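Local coordinates for SIS domain protein (Listeria monocytogenes str. 4b F2365, PDB 3FXA) that is of unproven function but probably binds a phosphosugar and may act as a sugar-phosphate isomerase, at residues G85-L90 against I112-T117; G106-L111 against S131-E136; I48-C53 against K61-S66. One frame throughout, in Å; residues are numbered along the deposited sequence. Where two conformers were deposited one is given.

Interaction 1: residues G85-L90 against I112-T117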
ATOM      1  N   GLY A  85      10.738  10.660   5.871  1.00 17.64           N
ATOM      2  CA  GLY A  85      11.863   9.879   5.365  1.00 17.82           C
ATOM      3  C   GLY A  85      11.798   9.277   3.978  1.00 16.66           C
ATOM      4  O   GLY A  85      12.847   9.053   3.375  1.00 15.71           O
ATOM      5  N   THR A  86      10.591   9.011   3.458  1.00 16.65           N
ATOM      6  CA  THR A  86      10.470   8.332   2.166  1.00 17.19           C
ATOM      7  C   THR A  86      10.803   9.238   0.985  1.00 15.89           C
ATOM      8  O   THR A  86      10.998   8.729  -0.117  1.00 16.30           O
ATOM      9  CB  THR A  86       9.188   7.494   2.016  1.00 18.00           C
ATOM     10  OG1 THR A  86       8.023   8.327   1.930  1.00 19.48           O
ATOM     11  CG2 THR A  86       9.067   6.511   3.192  1.00 19.24           C
ATOM     12  N   LEU A  87      10.921  10.563   1.216  1.00 16.03           N
ATOM     13  CA  LEU A  87      11.448  11.474   0.165  1.00 15.35           C
ATOM     14  C   LEU A  87      12.860  11.081  -0.296  1.00 17.05           C
ATOM     15  O   LEU A  87      13.311  11.500  -1.365  1.00 17.67           O
ATOM     16  CB  LEU A  87      11.416  12.948   0.585  1.00 15.83           C
ATOM     17  CG  LEU A  87      10.148  13.724   0.320  1.00 17.13           C
ATOM     18  CD1 LEU A  87      10.190  15.026   1.043  1.00 15.21           C
ATOM     19  CD2 LEU A  87       9.948  13.934  -1.201  1.00 16.56           C
ATOM     20  N   GLY A  88      13.560  10.287   0.509  1.00 16.86           N
ATOM     21  CA  GLY A  88      14.831   9.683   0.080  1.00 15.67           C
ATOM     22  C   GLY A  88      14.753   8.764  -1.149  1.00 14.54           C
ATOM     23  O   GLY A  88      15.774   8.495  -1.772  1.00 14.11           O
ATOM     24  N   VAL A  89      13.558   8.289  -1.513  1.00 14.81           N
ATOM     25  CA  VAL A  89      13.356   7.490  -2.739  1.00 13.79           C
ATOM     26  C   VAL A  89      13.584   8.337  -4.025  1.00 15.81           C
ATOM     27  O   VAL A  89      13.912   7.775  -5.070  1.00 17.09           O
ATOM     28  CB  VAL A  89      11.932   6.816  -2.784  1.00 17.35           C
ATOM     29  CG1 VAL A  89      10.862   7.824  -3.196  1.00 14.05           C
ATOM     30  CG2 VAL A  89      11.886   5.628  -3.749  1.00 15.00           C
ATOM     31  N   LEU A  90      13.384   9.657  -3.915  1.00 15.14           N
ATOM     32  CA  LEU A  90      13.489  10.604  -5.025  1.00 16.04           C
ATOM     33  C   LEU A  90      14.946  10.992  -5.245  1.00 16.24           C
ATOM     34  O   LEU A  90      15.629  11.435  -4.316  1.00 17.33           O
ATOM     35  CB  LEU A  90      12.683  11.866  -4.718  1.00 14.57           C
ATOM     36  CG  LEU A  90      12.663  12.961  -5.796  1.00 15.14           C
ATOM     37  CD1 LEU A  90      11.951  12.382  -7.023  1.00 14.42           C
ATOM     38  CD2 LEU A  90      11.977  14.204  -5.276  1.00 15.66           C
ATOM     39  N   ILE A 112       7.792  19.789  -2.609  1.00 15.95           N
ATOM     40  CA  ILE A 112       8.460  20.567  -3.664  1.00 16.19           C
ATOM     41  C   ILE A 112       9.857  21.027  -3.256  1.00 16.78           C
ATOM     42  O   ILE A 112      10.788  20.871  -4.049  1.00 17.60           O
ATOM     43  CB  ILE A 112       7.580  21.729  -4.198  1.00 15.69           C
ATOM     44  CG1 ILE A 112       6.308  21.144  -4.853  1.00 16.16           C
ATOM     45  CG2 ILE A 112       8.332  22.541  -5.235  1.00 17.99           C
ATOM     46  CD1 ILE A 112       5.259  22.176  -5.239  1.00 14.42           C
ATOM     47  N   PRO A 113      10.019  21.541  -2.022  1.00 16.62           N
ATOM     48  CA  PRO A 113      11.398  21.939  -1.651  1.00 17.51           C
ATOM     49  C   PRO A 113      12.452  20.824  -1.803  1.00 18.07           C
ATOM     50  O   PRO A 113      13.555  21.108  -2.305  1.00 19.28           O
ATOM     51  CB  PRO A 113      11.247  22.400  -0.205  1.00 16.68           C
ATOM     52  CG  PRO A 113       9.875  22.846  -0.092  1.00 19.62           C
ATOM     53  CD  PRO A 113       9.069  21.912  -0.954  1.00 16.94           C
ATOM     54  N   ALA A 114      12.124  19.583  -1.406  1.00 16.97           N
ATOM     55  CA  ALA A 114      13.042  18.446  -1.585  1.00 16.88           C
ATOM     56  C   ALA A 114      13.304  18.148  -3.063  1.00 16.87           C
ATOM     57  O   ALA A 114      14.444  17.853  -3.464  1.00 17.02           O
ATOM     58  CB  ALA A 114      12.537  17.195  -0.876  1.00 17.19           C
ATOM     59  N   CYS A 115      12.249  18.202  -3.881  1.00 16.60           N
ATOM     60  CA  CYS A 115      12.392  18.051  -5.333  1.00 16.51           C
ATOM     61  C   CYS A 115      13.398  19.064  -5.916  1.00 17.18           C
ATOM     62  O   CYS A 115      14.289  18.666  -6.667  1.00 16.30           O
ATOM     63  CB  CYS A 115      11.035  18.176  -6.017  1.00 16.49           C
ATOM     64  SG  CYS A 115      11.007  17.908  -7.781  1.00 18.27           S
ATOM     65  N   LYS A 116      13.302  20.329  -5.498  1.00 17.66           N
ATOM     66  CA  LYS A 116      14.205  21.395  -5.980  1.00 17.48           C
ATOM     67  C   LYS A 116      15.652  21.194  -5.514  1.00 17.48           C
ATOM     68  O   LYS A 116      16.573  21.358  -6.307  1.00 19.07           O
ATOM     69  CB  LYS A 116      13.702  22.783  -5.573  1.00 16.76           C
ATOM     70  CG  LYS A 116      12.325  23.179  -6.123  1.00 22.84           C
ATOM     71  CD  LYS A 116      12.276  23.247  -7.646  1.00 19.41           C
ATOM     72  CE  LYS A 116      10.893  23.640  -8.159  1.00 22.22           C
ATOM     73  NZ  LYS A 116      10.836  23.800  -9.648  1.00 21.03           N
ATOM     74  N   THR A 117      15.827  20.814  -4.249  1.00 17.65           N
ATOM     75  CA  THR A 117      17.148  20.519  -3.676  1.00 17.20           C
ATOM     76  C   THR A 117      17.803  19.335  -4.395  1.00 16.20           C
ATOM     77  O   THR A 117      19.004  19.364  -4.692  1.00 17.13           O
ATOM     78  CB  THR A 117      17.034  20.220  -2.142  1.00 17.00           C
ATOM     79  OG1 THR A 117      16.541  21.385  -1.471  1.00 20.69           O
ATOM     80  CG2 THR A 117      18.375  19.829  -1.529  1.00 20.32           C
TER

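Interaction 2: residues G106-L111 against S131-E136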
ATOM      1  N   GLY A 106      -1.690  20.902   0.412  1.00 18.91           N
ATOM      2  CA  GLY A 106      -0.548  21.102   1.335  1.00 19.36           C
ATOM      3  C   GLY A 106       0.422  19.942   1.477  1.00 19.75           C
ATOM      4  O   GLY A 106       1.635  20.150   1.492  1.00 20.82           O
ATOM      5  N   GLU A 107      -0.121  18.724   1.509  1.00 19.78           N
ATOM      6  CA  GLU A 107       0.673  17.488   1.605  1.00 18.75           C
ATOM      7  C   GLU A 107       1.668  17.325   0.449  1.00 19.11           C
ATOM      8  O   GLU A 107       2.736  16.744   0.622  1.00 18.35           O
ATOM      9  CB  GLU A 107      -0.213  16.231   1.642  1.00 19.04           C
ATOM     10  CG  GLU A 107      -1.117  16.064   2.850  1.00 19.59           C
ATOM     11  CD  GLU A 107      -2.463  16.771   2.763  1.00 23.02           C
ATOM     12  OE1 GLU A 107      -2.624  17.737   1.978  1.00 19.71           O
ATOM     13  OE2 GLU A 107      -3.368  16.353   3.518  1.00 25.18           O
ATOM     14  N   LEU A 108       1.286  17.795  -0.739  1.00 16.60           N
ATOM     15  CA  LEU A 108       2.135  17.731  -1.928  1.00 17.25           C
ATOM     16  C   LEU A 108       3.055  18.925  -2.017  1.00 16.05           C
ATOM     17  O   LEU A 108       4.198  18.778  -2.454  1.00 17.57           O
ATOM     18  CB  LEU A 108       1.293  17.631  -3.212  1.00 16.79           C
ATOM     19  CG  LEU A 108       0.291  16.462  -3.334  1.00 16.91           C
ATOM     20  CD1 LEU A 108      -0.215  16.339  -4.777  1.00 16.16           C
ATOM     21  CD2 LEU A 108       0.917  15.151  -2.953  1.00 17.96           C
ATOM     22  N   LEU A 109       2.579  20.107  -1.610  1.00 16.61           N
ATOM     23  CA  LEU A 109       3.406  21.323  -1.661  1.00 16.12           C
ATOM     24  C   LEU A 109       4.642  21.162  -0.784  1.00 16.12           C
ATOM     25  O   LEU A 109       5.708  21.640  -1.141  1.00 15.76           O
ATOM     26  CB  LEU A 109       2.630  22.574  -1.249  1.00 15.10           C
ATOM     27  CG  LEU A 109       1.396  22.996  -2.045  1.00 19.22           C
ATOM     28  CD1 LEU A 109       0.926  24.375  -1.601  1.00 16.60           C
ATOM     29  CD2 LEU A 109       1.632  22.969  -3.573  1.00 21.85           C
ATOM     30  N   ASN A 110       4.476  20.469   0.352  1.00 17.71           N
ATOM     31  CA  ASN A 110       5.580  20.103   1.270  1.00 18.67           C
ATOM     32  C   ASN A 110       6.703  19.239   0.657  1.00 18.38           C
ATOM     33  O   ASN A 110       7.779  19.158   1.244  1.00 17.37           O
ATOM     34  CB  ASN A 110       5.036  19.390   2.526  1.00 19.71           C
ATOM     35  CG  ASN A 110       4.220  20.305   3.441  1.00 22.29           C
ATOM     36  OD1 ASN A 110       4.334  21.527   3.410  1.00 30.06           O
ATOM     37  ND2 ASN A 110       3.403  19.692   4.281  1.00 26.41           N
ATOM     38  N   LEU A 111       6.441  18.611  -0.502  1.00 17.63           N
ATOM     39  CA  LEU A 111       7.376  17.780  -1.258  1.00 17.24           C
ATOM     40  C   LEU A 111       8.208  18.566  -2.269  1.00 15.89           C
ATOM     41  O   LEU A 111       9.236  18.067  -2.731  1.00 17.92           O
ATOM     42  CB  LEU A 111       6.605  16.673  -2.033  1.00 16.59           C
ATOM     43  CG  LEU A 111       5.542  15.903  -1.234  1.00 17.16           C
ATOM     44  CD1 LEU A 111       4.811  14.826  -2.079  1.00 16.20           C
ATOM     45  CD2 LEU A 111       6.119  15.318   0.060  1.00 21.01           C
ATOM     46  N   SER A 131      -1.942  27.774  -9.625  1.00 19.57           N
ATOM     47  CA  SER A 131      -1.571  27.002  -8.432  1.00 18.69           C
ATOM     48  C   SER A 131      -0.050  26.889  -8.287  1.00 18.58           C
ATOM     49  O   SER A 131       0.709  27.047  -9.255  1.00 19.78           O
ATOM     50  CB  SER A 131      -2.175  25.594  -8.499  1.00 15.48           C
ATOM     51  OG  SER A 131      -1.624  24.768  -9.546  1.00 17.74           O
ATOM     52  N   VAL A 132       0.378  26.558  -7.066  1.00 18.77           N
ATOM     53  CA  VAL A 132       1.798  26.365  -6.755  1.00 17.20           C
ATOM     54  C   VAL A 132       2.392  25.225  -7.588  1.00 16.66           C
ATOM     55  O   VAL A 132       3.458  25.382  -8.180  1.00 18.33           O
ATOM     56  CB  VAL A 132       2.006  26.118  -5.230  1.00 17.48           C
ATOM     57  CG1 VAL A 132       3.435  25.629  -4.944  1.00 18.74           C
ATOM     58  CG2 VAL A 132       1.690  27.375  -4.474  1.00 17.77           C
ATOM     59  N   ILE A 133       1.666  24.106  -7.659  1.00 17.19           N
ATOM     60  CA  ILE A 133       2.078  22.923  -8.419  1.00 17.02           C
ATOM     61  C   ILE A 133       2.270  23.277  -9.914  1.00 17.73           C
ATOM     62  O   ILE A 133       3.277  22.907 -10.500  1.00 17.98           O
ATOM     63  CB  ILE A 133       1.092  21.719  -8.180  1.00 16.17           C
ATOM     64  CG1 ILE A 133       1.314  21.166  -6.765  1.00 14.42           C
ATOM     65  CG2 ILE A 133       1.286  20.644  -9.232  1.00 15.95           C
ATOM     66  CD1 ILE A 133       0.422  20.030  -6.321  1.00 18.63           C
ATOM     67  N   ALA A 134       1.327  24.023 -10.490  1.00 19.08           N
ATOM     68  CA  ALA A 134       1.442  24.470 -11.895  1.00 18.85           C
ATOM     69  C   ALA A 134       2.622  25.425 -12.100  1.00 19.86           C
ATOM     70  O   ALA A 134       3.343  25.309 -13.091  1.00 19.28           O
ATOM     71  CB  ALA A 134       0.138  25.130 -12.377  1.00 19.14           C
ATOM     72  N   LYS A 135       2.824  26.345 -11.154  1.00 19.32           N
ATOM     73  CA  LYS A 135       3.892  27.359 -11.255  1.00 19.14           C
ATOM     74  C   LYS A 135       5.302  26.828 -10.970  1.00 18.23           C
ATOM     75  O   LYS A 135       6.278  27.272 -11.594  1.00 16.87           O
ATOM     76  CB  LYS A 135       3.596  28.563 -10.363  1.00 19.15           C
ATOM     77  CG  LYS A 135       2.451  29.457 -10.838  1.00 22.57           C
ATOM     78  CD  LYS A 135       2.355  30.654  -9.889  1.00 28.52           C
ATOM     79  CE  LYS A 135       1.325  31.670 -10.308  1.00 33.06           C
ATOM     80  NZ  LYS A 135       1.428  32.899  -9.463  1.00 32.71           N
ATOM     81  N   GLU A 136       5.407  25.883 -10.037  1.00 19.31           N
ATOM     82  CA  GLU A 136       6.690  25.279  -9.669  1.00 18.97           C
ATOM     83  C   GLU A 136       7.136  24.167 -10.620  1.00 17.55           C
ATOM     84  O   GLU A 136       8.319  23.840 -10.667  1.00 17.41           O
ATOM     85  CB  GLU A 136       6.638  24.742  -8.224  1.00 17.85           C
ATOM     86  CG  GLU A 136       6.443  25.839  -7.145  1.00 17.88           C
ATOM     87  CD  GLU A 136       7.610  26.810  -7.030  1.00 24.27           C
ATOM     88  OE1 GLU A 136       8.756  26.446  -7.353  1.00 26.41           O
ATOM     89  OE2 GLU A 136       7.371  27.960  -6.612  1.00 27.78           O
TER

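Interaction 3: residues I48-C53 against K61-S66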
ATOM      1  N   ILE A  48      10.190   7.088 -12.148  1.00 15.59           N
ATOM      2  CA  ILE A  48       9.087   8.027 -12.029  0.50 14.80           C
ATOM      3  C   ILE A  48       8.516   7.915 -10.611  1.00 15.37           C
ATOM      4  O   ILE A  48       8.078   6.864 -10.217  1.00 18.03           O
ATOM      5  CB  ILE A  48       7.998   7.731 -13.069  0.50 14.14           C
ATOM      6  CG1 ILE A  48       8.579   7.744 -14.501  0.50 12.70           C
ATOM      7  CG2 ILE A  48       6.867   8.752 -12.952  0.50 17.34           C
ATOM      8  CD1 ILE A  48       7.614   7.220 -15.564  0.50 15.12           C
ATOM      9  N   VAL A  49       8.495   9.004  -9.867  1.00 16.05           N
ATOM     10  CA  VAL A  49       7.955   8.993  -8.493  1.00 15.74           C
ATOM     11  C   VAL A  49       6.636   9.756  -8.590  1.00 14.90           C
ATOM     12  O   VAL A  49       6.631  10.897  -9.021  1.00 15.69           O
ATOM     13  CB  VAL A  49       8.936   9.665  -7.512  1.00 15.43           C
ATOM     14  CG1 VAL A  49       8.399   9.591  -6.110  1.00 16.87           C
ATOM     15  CG2 VAL A  49      10.308   8.983  -7.588  1.00 16.74           C
ATOM     16  N   VAL A  50       5.508   9.138  -8.222  1.00 14.14           N
ATOM     17  CA  VAL A  50       4.193   9.807  -8.341  1.00 13.84           C
ATOM     18  C   VAL A  50       3.574   9.974  -6.956  1.00 13.66           C
ATOM     19  O   VAL A  50       3.544   9.015  -6.190  1.00 13.72           O
ATOM     20  CB  VAL A  50       3.220   9.077  -9.283  1.00 12.98           C
ATOM     21  CG1 VAL A  50       2.043  10.006  -9.743  1.00 15.84           C
ATOM     22  CG2 VAL A  50       3.963   8.552 -10.503  1.00 16.22           C
ATOM     23  N   ALA A  51       3.062  11.177  -6.664  1.00 12.61           N
ATOM     24  CA  ALA A  51       2.397  11.476  -5.384  1.00 14.67           C
ATOM     25  C   ALA A  51       1.002  12.074  -5.570  1.00 14.75           C
ATOM     26  O   ALA A  51       0.776  12.891  -6.456  1.00 15.98           O
ATOM     27  CB  ALA A  51       3.245  12.459  -4.572  1.00 15.68           C
ATOM     28  N   GLY A  52       0.082  11.683  -4.705  1.00 15.12           N
ATOM     29  CA  GLY A  52      -1.273  12.211  -4.689  1.00 15.69           C
ATOM     30  C   GLY A  52      -1.939  11.783  -3.394  1.00 15.04           C
ATOM     31  O   GLY A  52      -1.465  10.827  -2.737  1.00 16.14           O
ATOM     32  N   CYS A  53      -2.995  12.514  -3.038  1.00 13.54           N
ATOM     33  CA  CYS A  53      -3.836  12.272  -1.859  1.00 13.20           C
ATOM     34  C   CYS A  53      -5.233  11.825  -2.298  1.00 13.99           C
ATOM     35  O   CYS A  53      -5.794  12.375  -3.253  1.00 14.30           O
ATOM     36  CB  CYS A  53      -3.994  13.557  -1.060  1.00 13.60           C
ATOM     37  SG  CYS A  53      -2.504  14.168  -0.323  1.00 16.23           S
ATOM     38  N   LYS A  61      -1.343   5.834  -8.354  1.00 12.59           N
ATOM     39  CA  LYS A  61      -1.083   4.397  -8.343  1.00 12.93           C
ATOM     40  C   LYS A  61      -1.349   3.771  -9.727  1.00 12.32           C
ATOM     41  O   LYS A  61      -0.672   2.810 -10.104  1.00 13.23           O
ATOM     42  CB  LYS A  61      -1.862   3.707  -7.242  1.00 15.92           C
ATOM     43  CG  LYS A  61      -1.334   4.085  -5.863  1.00 15.80           C
ATOM     44  CD  LYS A  61      -2.255   3.611  -4.755  1.00 18.78           C
ATOM     45  CE  LYS A  61      -1.745   4.103  -3.380  1.00 17.68           C
ATOM     46  NZ  LYS A  61      -2.611   3.773  -2.208  1.00 18.27           N
ATOM     47  N   LYS A  62      -2.303   4.342 -10.482  1.00 13.28           N
ATOM     48  CA  LYS A  62      -2.613   3.807 -11.817  1.00 12.59           C
ATOM     49  C   LYS A  62      -1.421   4.136 -12.747  1.00 11.06           C
ATOM     50  O   LYS A  62      -0.918   3.253 -13.457  1.00 13.35           O
ATOM     51  CB  LYS A  62      -3.967   4.325 -12.329  1.00 13.45           C
ATOM     52  CG  LYS A  62      -4.690   3.358 -13.274  1.00 15.41           C
ATOM     53  CD  LYS A  62      -3.923   3.104 -14.539  1.00 19.51           C
ATOM     54  CE  LYS A  62      -4.608   2.165 -15.442  1.00 19.78           C
ATOM     55  NZ  LYS A  62      -3.962   2.121 -16.782  1.00 17.85           N
ATOM     56  N   LEU A  63      -0.947   5.380 -12.704  1.00 12.42           N
ATOM     57  CA  LEU A  63       0.261   5.771 -13.440  1.00 12.68           C
ATOM     58  C   LEU A  63       1.453   4.838 -13.115  1.00 12.05           C
ATOM     59  O   LEU A  63       2.118   4.304 -14.023  1.00 13.14           O
ATOM     60  CB  LEU A  63       0.674   7.204 -13.162  1.00 12.52           C
ATOM     61  CG  LEU A  63      -0.001   8.386 -13.876  1.00 12.26           C
ATOM     62  CD1 LEU A  63      -1.491   8.508 -13.617  1.00 10.53           C
ATOM     63  CD2 LEU A  63       0.740   9.665 -13.504  1.00 12.57           C
ATOM     64  N   VAL A  64       1.683   4.632 -11.823  1.00 12.56           N
ATOM     65  CA  VAL A  64       2.776   3.781 -11.332  1.00 12.30           C
ATOM     66  C   VAL A  64       2.668   2.355 -11.840  1.00 12.26           C
ATOM     67  O   VAL A  64       3.629   1.839 -12.380  1.00 12.31           O
ATOM     68  CB  VAL A  64       2.859   3.824  -9.780  1.00 11.30           C
ATOM     69  CG1 VAL A  64       3.774   2.690  -9.223  1.00 14.39           C
ATOM     70  CG2 VAL A  64       3.313   5.238  -9.279  1.00 15.17           C
ATOM     71  N   HIS A  65       1.485   1.738 -11.762  1.00 13.28           N
ATOM     72  CA  HIS A  65       1.348   0.392 -12.322  1.00 11.86           C
ATOM     73  C   HIS A  65       1.665   0.326 -13.841  1.00 13.06           C
ATOM     74  O   HIS A  65       2.489  -0.491 -14.292  1.00 14.23           O
ATOM     75  CB  HIS A  65      -0.047  -0.196 -12.087  1.00 11.44           C
ATOM     76  CG  HIS A  65      -0.238  -1.540 -12.739  1.00 13.40           C
ATOM     77  ND1 HIS A  65       0.284  -2.703 -12.209  1.00 15.97           N
ATOM     78  CD2 HIS A  65      -0.796  -1.885 -13.925  1.00 19.56           C
ATOM     79  CE1 HIS A  65       0.021  -3.706 -13.018  1.00 18.75           C
ATOM     80  NE2 HIS A  65      -0.633  -3.241 -14.068  1.00 21.26           N
ATOM     81  N   SER A  66       0.982   1.179 -14.593  1.00 13.64           N
ATOM     82  CA  SER A  66       1.110   1.186 -16.046  1.00 12.96           C
ATOM     83  C   SER A  66       2.491   1.580 -16.569  1.00 12.71           C
ATOM     84  O   SER A  66       2.934   1.012 -17.577  1.00 14.99           O
ATOM     85  CB  SER A  66      -0.044   1.966 -16.700  1.00 12.50           C
ATOM     86  OG  SER A  66      -1.271   1.310 -16.397  1.00 13.82           O
TER

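Interaction 1: residues G85-L90 against I112-T117
L87 and L90 reach across to A114 and C115, joining the turn that follows helix 79-86 to helix 112-118, on one face of the parallel sheet in the α/β sandwich of the SIS domain. Residues 87-89 form a 3-10 turn beyond helix 79-86; L90 N bonds to L87 O, 3.1 Å, and both leucines direct their CB atoms toward helix 112-118. L87 presents the end of its branch: CD1 rests on the methyl of A114, with 3.7 Å from L87 CD1 to A114 CB, while the other methyl lies farther off, L87 CD2 to A114 CB being 4.2 Å. The small alanine lets the leucine approach the helix closely, the CA atoms of L87 and A114 standing 7.4 Å apart.

L90 carries its CG anti to the backbone N (chi1 -179°), which extends the side chain toward the helix; of its two methyls CD2 makes the contact. Its partner is the base of C115 and not the sulfur; the sulfur is anti to the backbone N, and the C115 side chain also packs on L96 of strand 95-99. No hydrogen bond crosses between the segments, so the fit is purely apolar, and all four touching residues are buried. A second subunit adds to the packing, its I188 on L87 and its V187 on A114, while within the chain L90 O accepts from K118 NZ. At the C115 end, L90 CD2 sits 3.9 Å from C115 CA and 4.1 Å from C115 CB.

Interaction 2: residues G106-L111 against S131-E136
Two short helices on the same face of the parallel SIS-domain sheet, 106-109 and 132-136, meet here through four aliphatic side chains. L109 lies across V132 and also reaches I133, whereas L108 meets I133 alone. L109 CG stands anti to the carbonyl carbon (chi1 -60°), and with chi2 near 180° the CD2 methyl comes up to the opposing helix although the CB bond does not point straight at it. That methyl wedges against two neighbours: L109 CD2 is 3.5 Å from V132 CG1, a close-packed pair of methyls, shorter than the normal carbon-carbon separation, and L109 CD2 is 3.7 Å from I133 CG1. The other methyl, CD1, makes only a looser approach to the CB of V132.

I133 extends as a straight chain (chi2 178°), and its terminal CD1 reaches the base of L108, with 4.0 Å between I133 CD1 and L108 CB. Beyond this pair L108 continues inward to A51 of strand 48-51, tying the helix pair to the sheet. The start of helix 132-136 is fixed by polar bonds: V132 N donates to N104 OD1, and S131 is its N-cap. The serine hydroxyl oxygen accepts the amide of A134, S131 OG to A134 N being 3.2 Å with an angle of 158° at the hydrogen.

Interaction 3: residues I48-C53 against K61-S66
V50 on strand 48-51 and V64 on the helix running through 61-66 are the closest backbone positions, their CA atoms 6.9 Å apart. The strand is extended, so V49 and A51 direct their CB atoms away from the helix while V50 directs its own toward it. Within the helical segment the amides of H65 and S66 bond to the carbonyls of K61 and K62. L63 directs its CB toward the strand, while V64 meets V50 from the flank through CG2.

Each methyl of V50 has its own partner. With CG1 anti to the backbone N (chi1 -162°), V50 CG1 meets L63 CD2 at 4.0 Å, and the two side chains lie roughly perpendicular. CG2 turns to the neighbouring residue, where V50 CG2 lies 3.6 Å from V64 CG2; the valines lie alongside each other, running opposite ways, and the same V64 methyl, CG2, is also 3.8 Å from V50 CB. This is the strand-to-helix packing of a beta-alpha-beta unit, 48-51, 55-69 and 74-76, and the glycine-rich turn at G52 that joins its first two elements resembles that of Rossmann-type folds. V50 also packs on I97 and I99 of the adjoining strand, and L63 on F167 of helix 157-177. On another flank of the helix, K62 NZ donates to S66 OG at 2.8 Å and also forms a salt bridge with D168 of helix 157-177.

Interaction 3 comes first in the chain, whereas the segments of interactions 1 and 2 follow it and alternate with each other. All three belong to the SIS domain, with centres 13 Å apart for interactions 1 and 2 and 16 Å for either one and interaction 3. Helices 106-109 and 112-118 are consecutive, and K116 NZ probably bonds to E136 O, so interactions 1 and 2 form adjoining parts of one helical layer. Strand 48-51 is shared ground: V49 meets L90 of interaction 1, A51 meets L111 of interaction 2, and the other face of the strand carries interaction 3. Together the contacts attach helices to both faces of the central sheet.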